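Local coordinates for protein CalG4 (Micromonospora echinospora, PDB 3IA7) that is a GT-B-fold protein of the erythromycin biosynthesis protein CIII-like family, built from two Rossmann-like domains, at residues A[128-133]-A[188-193]; A[183-188]-A[206-211]. All blocks are in the same frame, centred on the assembly; numbering follows the deposited sequence.

Overall arrangement
Both contacts lie toward one edge of the parallel sheet of the N-terminal domain, where strands 127-131, 189-191 and 208-210 run side by side. After 128-133 the chain leaves the sheet for helices 142-150, 159-170 and 178-182; it then passes through 183-188 and returns as 188-193, where interaction 1 closes this long excursion. A much shorter loop follows before 206-211, and interaction 2 closes it against the residues that lead into strand 189-191. Because their segments alternate along the chain, the two contacts cross rather than nest. They share L188, and T189 continues the pairing through backbone bonds to R207 and A209.

Interaction 1: A[128-133]-A[188-193]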
loop_
_atom_site.group_PDB
_atom_site.type_symbol
_atom_site.label_atom_id
_atom_site.label_comp_id
_atom_site.label_asym_id
_atom_site.label_seq_id
_atom_site.Cartn_x
_atom_site.Cartn_y
_atom_site.Cartn_z
ATOM N N VAL A 128 5.766 -16.672 17.345
ATOM C CA VAL A 128 6.600 -15.767 16.581
ATOM C C VAL A 128 6.360 -14.389 17.127
ATOM O O VAL A 128 5.200 -13.986 17.269
ATOM C CB VAL A 128 6.149 -15.719 15.090
ATOM C CG1 VAL A 128 6.867 -14.558 14.309
ATOM C CG2 VAL A 128 6.305 -17.054 14.415
ATOM N N ARG A 129 7.439 -13.641 17.376
ATOM C CA ARG A 129 7.332 -12.276 17.811
ATOM C C ARG A 129 7.385 -11.305 16.590
ATOM O O ARG A 129 8.223 -11.467 15.675
ATOM C CB ARG A 129 8.476 -11.936 18.778
ATOM C CG ARG A 129 8.433 -10.448 19.226
ATOM C CD ARG A 129 9.513 -10.164 20.331
ATOM N NE ARG A 129 9.282 -11.039 21.512
ATOM C CZ ARG A 129 9.700 -10.779 22.745
ATOM N NH1 ARG A 129 10.398 -9.671 22.990
ATOM N NH2 ARG A 129 9.384 -11.611 23.743
ATOM N N LEU A 130 6.584 -10.260 16.658
ATOM C CA LEU A 130 6.679 -9.157 15.693
ATOM C C LEU A 130 7.071 -7.867 16.347
ATOM O O LEU A 130 6.605 -7.539 17.449
ATOM C CB LEU A 130 5.309 -8.901 15.041
ATOM C CG LEU A 130 4.534 -10.019 14.352
ATOM C CD1 LEU A 130 3.141 -9.414 13.748
ATOM C CD2 LEU A 130 5.357 -10.821 13.250
ATOM N N THR A 131 7.859 -7.064 15.634
ATOM C CA THR A 131 8.061 -5.683 16.111
ATOM C C THR A 131 8.246 -4.701 14.972
ATOM O O THR A 131 8.963 -4.982 14.017
ATOM C CB THR A 131 9.229 -5.543 17.190
ATOM O OG1 THR A 131 9.343 -4.172 17.588
ATOM C CG2 THR A 131 10.582 -6.064 16.665
ATOM N N GLY A 132 7.607 -3.541 15.122
ATOM C CA GLY A 132 7.783 -2.382 14.255
ATOM C C GLY A 132 8.896 -1.482 14.785
ATOM O O GLY A 132 9.136 -0.454 14.193
ATOM N N GLY A 133 9.526 -1.832 15.913
ATOM C CA GLY A 133 10.622 -0.978 16.524
ATOM C C GLY A 133 11.898 -1.812 16.581
ATOM O O GLY A 133 11.928 -2.901 16.009
ATOM N N LEU A 188 11.434 -17.114 16.775
ATOM C CA LEU A 188 11.501 -16.267 15.558
ATOM C C LEU A 188 10.962 -14.869 15.868
ATOM O O LEU A 188 9.916 -14.710 16.525
ATOM C CB LEU A 188 10.703 -16.877 14.357
ATOM C CG LEU A 188 10.621 -16.005 13.070
ATOM C CD1 LEU A 188 12.046 -15.872 12.411
ATOM C CD2 LEU A 188 9.545 -16.530 12.074
ATOM N N THR A 189 11.695 -13.846 15.415
ATOM C CA THR A 189 11.264 -12.474 15.562
ATOM C C THR A 189 11.339 -11.812 14.183
ATOM O O THR A 189 12.413 -11.821 13.557
ATOM C CB THR A 189 12.163 -11.698 16.574
ATOM O OG1 THR A 189 12.102 -12.349 17.884
ATOM C CG2 THR A 189 11.615 -10.247 16.739
ATOM N N ILE A 190 10.205 -11.269 13.734
ATOM C CA ILE A 190 10.088 -10.561 12.495
ATOM C C ILE A 190 10.124 -9.078 12.855
ATOM O O ILE A 190 9.264 -8.552 13.595
ATOM C CB ILE A 190 8.760 -10.896 11.706
ATOM C CG1 ILE A 190 8.523 -12.430 11.589
ATOM C CG2 ILE A 190 8.703 -10.102 10.316
ATOM C CD1 ILE A 190 9.433 -13.154 10.685
ATOM N N VAL A 191 11.149 -8.407 12.348
ATOM C CA VAL A 191 11.369 -7.018 12.660
ATOM C C VAL A 191 11.095 -6.211 11.400
ATOM O O VAL A 191 11.745 -6.457 10.350
ATOM C CB VAL A 191 12.857 -6.808 13.085
ATOM C CG1 VAL A 191 13.087 -5.348 13.386
ATOM C CG2 VAL A 191 13.209 -7.661 14.310
ATOM N N PHE A 192 10.181 -5.245 11.465
ATOM C CA PHE A 192 9.744 -4.518 10.245
ATOM C C PHE A 192 10.638 -3.330 9.929
ATOM O O PHE A 192 10.167 -2.188 9.695
ATOM C CB PHE A 192 8.264 -4.120 10.406
ATOM C CG PHE A 192 7.346 -5.331 10.495
ATOM C CD1 PHE A 192 7.257 -6.236 9.434
ATOM C CD2 PHE A 192 6.566 -5.534 11.634
ATOM C CE1 PHE A 192 6.419 -7.372 9.509
ATOM C CE2 PHE A 192 5.702 -6.667 11.711
ATOM C CZ PHE A 192 5.662 -7.591 10.665
ATOM N N LEU A 193 11.951 -3.574 10.001
ATOM C CA LEU A 193 12.972 -2.543 9.771
ATOM C C LEU A 193 14.027 -3.149 8.872
ATOM O O LEU A 193 14.181 -4.369 8.868
ATOM C CB LEU A 193 13.733 -2.153 11.054
ATOM C CG LEU A 193 12.896 -1.744 12.288
ATOM C CD1 LEU A 193 13.843 -1.413 13.396
ATOM C CD2 LEU A 193 12.057 -0.557 12.077
#
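The last bond of the pairing joins T131, the final residue of its strand, to F192, one residue past the end of strand 189-191: F192 N donates to T131 O at 2.8 Å while the F192 backbone forms the centre of an inverse gamma turn. F192 CD2 comes within 3.4 Å of the same T131 O. In segment 128-133, T131 makes an ST turn. With OG1 anti to the backbone N (chi1 -180°), the T131 OG1 hydroxyl accepts from G133 N at 2.9 Å, a task suited to threonine, whose methyl still packs on the face that V191 shares; T131 CG2 lies 3.9 Å from V191 CG2.

Upstream, R129 N donates a hydrogen bond to L188 O, and I190 bonds to both residues flanking L130, its N donating to R129 O and its O accepting from T131 N, the hydrogen-bond pattern of parallel neighbours in a Rossmann-like sheet. The axes diverge by 17°. Beta-branched residues are at home in these extended strands. L130 and I190 leave the same face of the sheet as neighbours, L130 CD2 3.7 Å from I190 CB; V128 CG1 touches I190 CG1 at 3.8 Å. Helix 385-400 covers V128 and I190, and helix 15-30 covers L130 and F192, which fits the apolar side chains V128, L130 and I190 on this face, with F192 just beyond the strand. R129 shares the face of T131 and V191. R129 CB passes T189 OG1 at 3.8 Å before the side chain leads away, and NE hydrogen-bonds with the hydroxyl of Y108.

Interaction 2: A[183-188]-A[206-211]; sequences DEIEGL and ERFAFV
R207 lies across the loop residues I185 to G187, and its long side chain makes most of the contact. R207 CB starts 3.6 Å from G187 O, and R207 CG lies 3.4 Å from that same G187 O. CD passes on to the carbonyl of E186. A bend at chi3 (-67°) then turns the guanidinium under I185, whose side chain crosses it at about a right angle. NE passes I185 CG2 and is hydrogen-bonded to a residue next to the segment. I185 CG2 sits over the centre of one face, 3.5 Å from R207 CZ, so a flat cation is covered by a methyl while its N-H groups keep their edge for polar partners. R207 NH1 donates in the plane to a water 3.0 Å away, which in turn donates to I185 O. NH2 finds its salt bridge with D205, just before the segment.

The CG2 methyl of I185 serves a second neighbour, lying 3.6 Å from F208 CZ, while the other branch reaches R207 NH2 through CD1. A second water donates to E186 O at 2.7 Å and to R207 O at 3.0 Å, and it rests over one face of the F208 ring. E186 is held at both carboxylate oxygens: OE2 accepts from G187 N, 32° out of the carboxylate plane, and OE1 takes the hydroxyl of Y108. R207 O also receives the CA-H of L188, with L188 CA 3.5 Å away.

The loop thus runs from helix 178-182 to strand 189-191 alongside the start of strand 208-210, the outermost strand of its sheet within this chain, while helix 385-400 packs against L188 and A209.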
loop_
_atom_site.group_PDB
_atom_site.type_symbol
_atom_site.label_atom_id
_atom_site.label_comp_id
_atom_site.label_asym_id
_atom_site.label_seq_id
_atom_site.Cartn_x
_atom_site.Cartn_y
_atom_site.Cartn_z
ATOM N N ASP A 183 13.302 -10.651 29.310
ATOM C CA ASP A 183 14.408 -10.625 28.318
ATOM C C ASP A 183 14.564 -11.843 27.419
ATOM O O ASP A 183 15.421 -11.834 26.544
ATOM C CB ASP A 183 15.771 -10.345 29.007
ATOM C CG ASP A 183 15.838 -8.967 29.588
ATOM O OD1 ASP A 183 15.080 -8.100 29.105
ATOM O OD2 ASP A 183 16.613 -8.759 30.559
ATOM N N GLU A 184 13.759 -12.902 27.597
ATOM C CA GLU A 184 13.933 -14.086 26.771
ATOM C C GLU A 184 13.631 -13.811 25.303
ATOM O O GLU A 184 12.708 -13.066 24.995
ATOM C CB GLU A 184 13.046 -15.228 27.263
ATOM C CG GLU A 184 13.587 -15.770 28.572
ATOM C CD GLU A 184 12.795 -16.958 29.040
ATOM O OE1 GLU A 184 11.637 -16.780 29.393
ATOM O OE2 GLU A 184 13.354 -18.056 29.080
ATOM N N ILE A 185 14.381 -14.462 24.424
ATOM C CA ILE A 185 14.301 -14.254 22.954
ATOM C C ILE A 185 13.374 -15.298 22.333
ATOM O O ILE A 185 13.473 -16.500 22.630
ATOM C CB ILE A 185 15.726 -14.337 22.345
ATOM C CG1 ILE A 185 16.566 -13.178 22.929
ATOM C CG2 ILE A 185 15.690 -14.416 20.775
ATOM C CD1 ILE A 185 18.026 -13.075 22.426
ATOM N N GLU A 186 12.462 -14.840 21.495
ATOM C CA GLU A 186 11.517 -15.718 20.790
ATOM C C GLU A 186 12.193 -16.637 19.762
ATOM O O GLU A 186 13.282 -16.334 19.293
ATOM C CB GLU A 186 10.411 -14.881 20.108
ATOM C CG GLU A 186 9.164 -15.736 19.787
ATOM C CD GLU A 186 8.745 -16.637 20.971
ATOM O OE1 GLU A 186 8.122 -16.135 21.926
ATOM O OE2 GLU A 186 9.100 -17.836 20.982
ATOM N N GLY A 187 11.588 -17.790 19.476
ATOM C CA GLY A 187 12.155 -18.726 18.465
ATOM C C GLY A 187 12.335 -18.053 17.091
ATOM O O GLY A 187 13.257 -18.393 16.332
ATOM N N LEU A 188 11.434 -17.114 16.775
ATOM C CA LEU A 188 11.501 -16.267 15.558
ATOM C C LEU A 188 10.962 -14.869 15.868
ATOM O O LEU A 188 9.916 -14.710 16.525
ATOM C CB LEU A 188 10.703 -16.877 14.357
ATOM C CG LEU A 188 10.621 -16.005 13.070
ATOM C CD1 LEU A 188 12.046 -15.872 12.411
ATOM C CD2 LEU A 188 9.545 -16.530 12.074
ATOM N N GLU A 206 20.244 -15.702 13.663
ATOM C CA GLU A 206 19.299 -16.062 12.617
ATOM C C GLU A 206 17.839 -16.136 13.105
ATOM O O GLU A 206 16.963 -16.181 12.262
ATOM C CB GLU A 206 19.687 -17.384 11.915
ATOM C CG GLU A 206 19.794 -18.546 12.875
ATOM C CD GLU A 206 21.057 -18.436 13.748
ATOM O OE1 GLU A 206 22.021 -17.728 13.339
ATOM O OE2 GLU A 206 21.061 -19.009 14.859
ATOM N N ARG A 207 17.593 -16.118 14.419
ATOM C CA ARG A 207 16.218 -15.981 14.966
ATOM C C ARG A 207 15.577 -14.612 14.701
ATOM O O ARG A 207 14.397 -14.400 14.985
ATOM C CB ARG A 207 16.201 -16.261 16.451
ATOM C CG ARG A 207 16.586 -17.722 16.864
ATOM C CD ARG A 207 16.664 -17.739 18.368
ATOM N NE ARG A 207 17.783 -16.922 18.860
ATOM C CZ ARG A 207 18.133 -16.837 20.141
ATOM N NH1 ARG A 207 17.434 -17.494 21.044
ATOM N NH2 ARG A 207 19.162 -16.087 20.523
ATOM N N PHE A 208 16.336 -13.652 14.195
ATOM C CA PHE A 208 15.774 -12.320 13.893
ATOM C C PHE A 208 15.752 -12.134 12.374
ATOM O O PHE A 208 16.806 -12.208 11.734
ATOM C CB PHE A 208 16.591 -11.210 14.556
ATOM C CG PHE A 208 16.564 -11.266 16.069
ATOM C CD1 PHE A 208 15.648 -10.489 16.784
ATOM C CD2 PHE A 208 17.390 -12.146 16.760
ATOM C CE1 PHE A 208 15.602 -10.532 18.195
ATOM C CE2 PHE A 208 17.330 -12.250 18.166
ATOM C CZ PHE A 208 16.444 -11.412 18.890
ATOM N N ALA A 209 14.570 -11.938 11.804
ATOM C CA ALA A 209 14.486 -11.582 10.380
ATOM C C ALA A 209 14.162 -10.070 10.190
ATOM O O ALA A 209 13.087 -9.583 10.586
ATOM C CB ALA A 209 13.450 -12.459 9.661
ATOM N N PHE A 210 15.092 -9.338 9.593
ATOM C CA PHE A 210 14.863 -7.853 9.364
ATOM C C PHE A 210 14.203 -7.672 7.988
ATOM O O PHE A 210 14.887 -7.613 6.940
ATOM C CB PHE A 210 16.176 -7.057 9.520
ATOM C CG PHE A 210 16.745 -7.149 10.924
ATOM C CD1 PHE A 210 16.356 -6.204 11.898
ATOM C CD2 PHE A 210 17.556 -8.222 11.287
ATOM C CE1 PHE A 210 16.843 -6.304 13.237
ATOM C CE2 PHE A 210 18.066 -8.366 12.630
ATOM C CZ PHE A 210 17.677 -7.400 13.605
ATOM N N VAL A 211 12.874 -7.677 7.974
ATOM C CA VAL A 211 12.120 -7.716 6.701
ATOM C C VAL A 211 11.788 -6.342 6.116
ATOM O O VAL A 211 11.287 -6.213 4.991
ATOM C CB VAL A 211 10.852 -8.654 6.773
ATOM C CG1 VAL A 211 11.266 -10.117 7.194
ATOM C CG2 VAL A 211 9.778 -7.997 7.698
HETATM O O HOH W 1 14.789 -18.818 21.445
HETATM O O HOH W 2 14.004 -14.057 17.931
#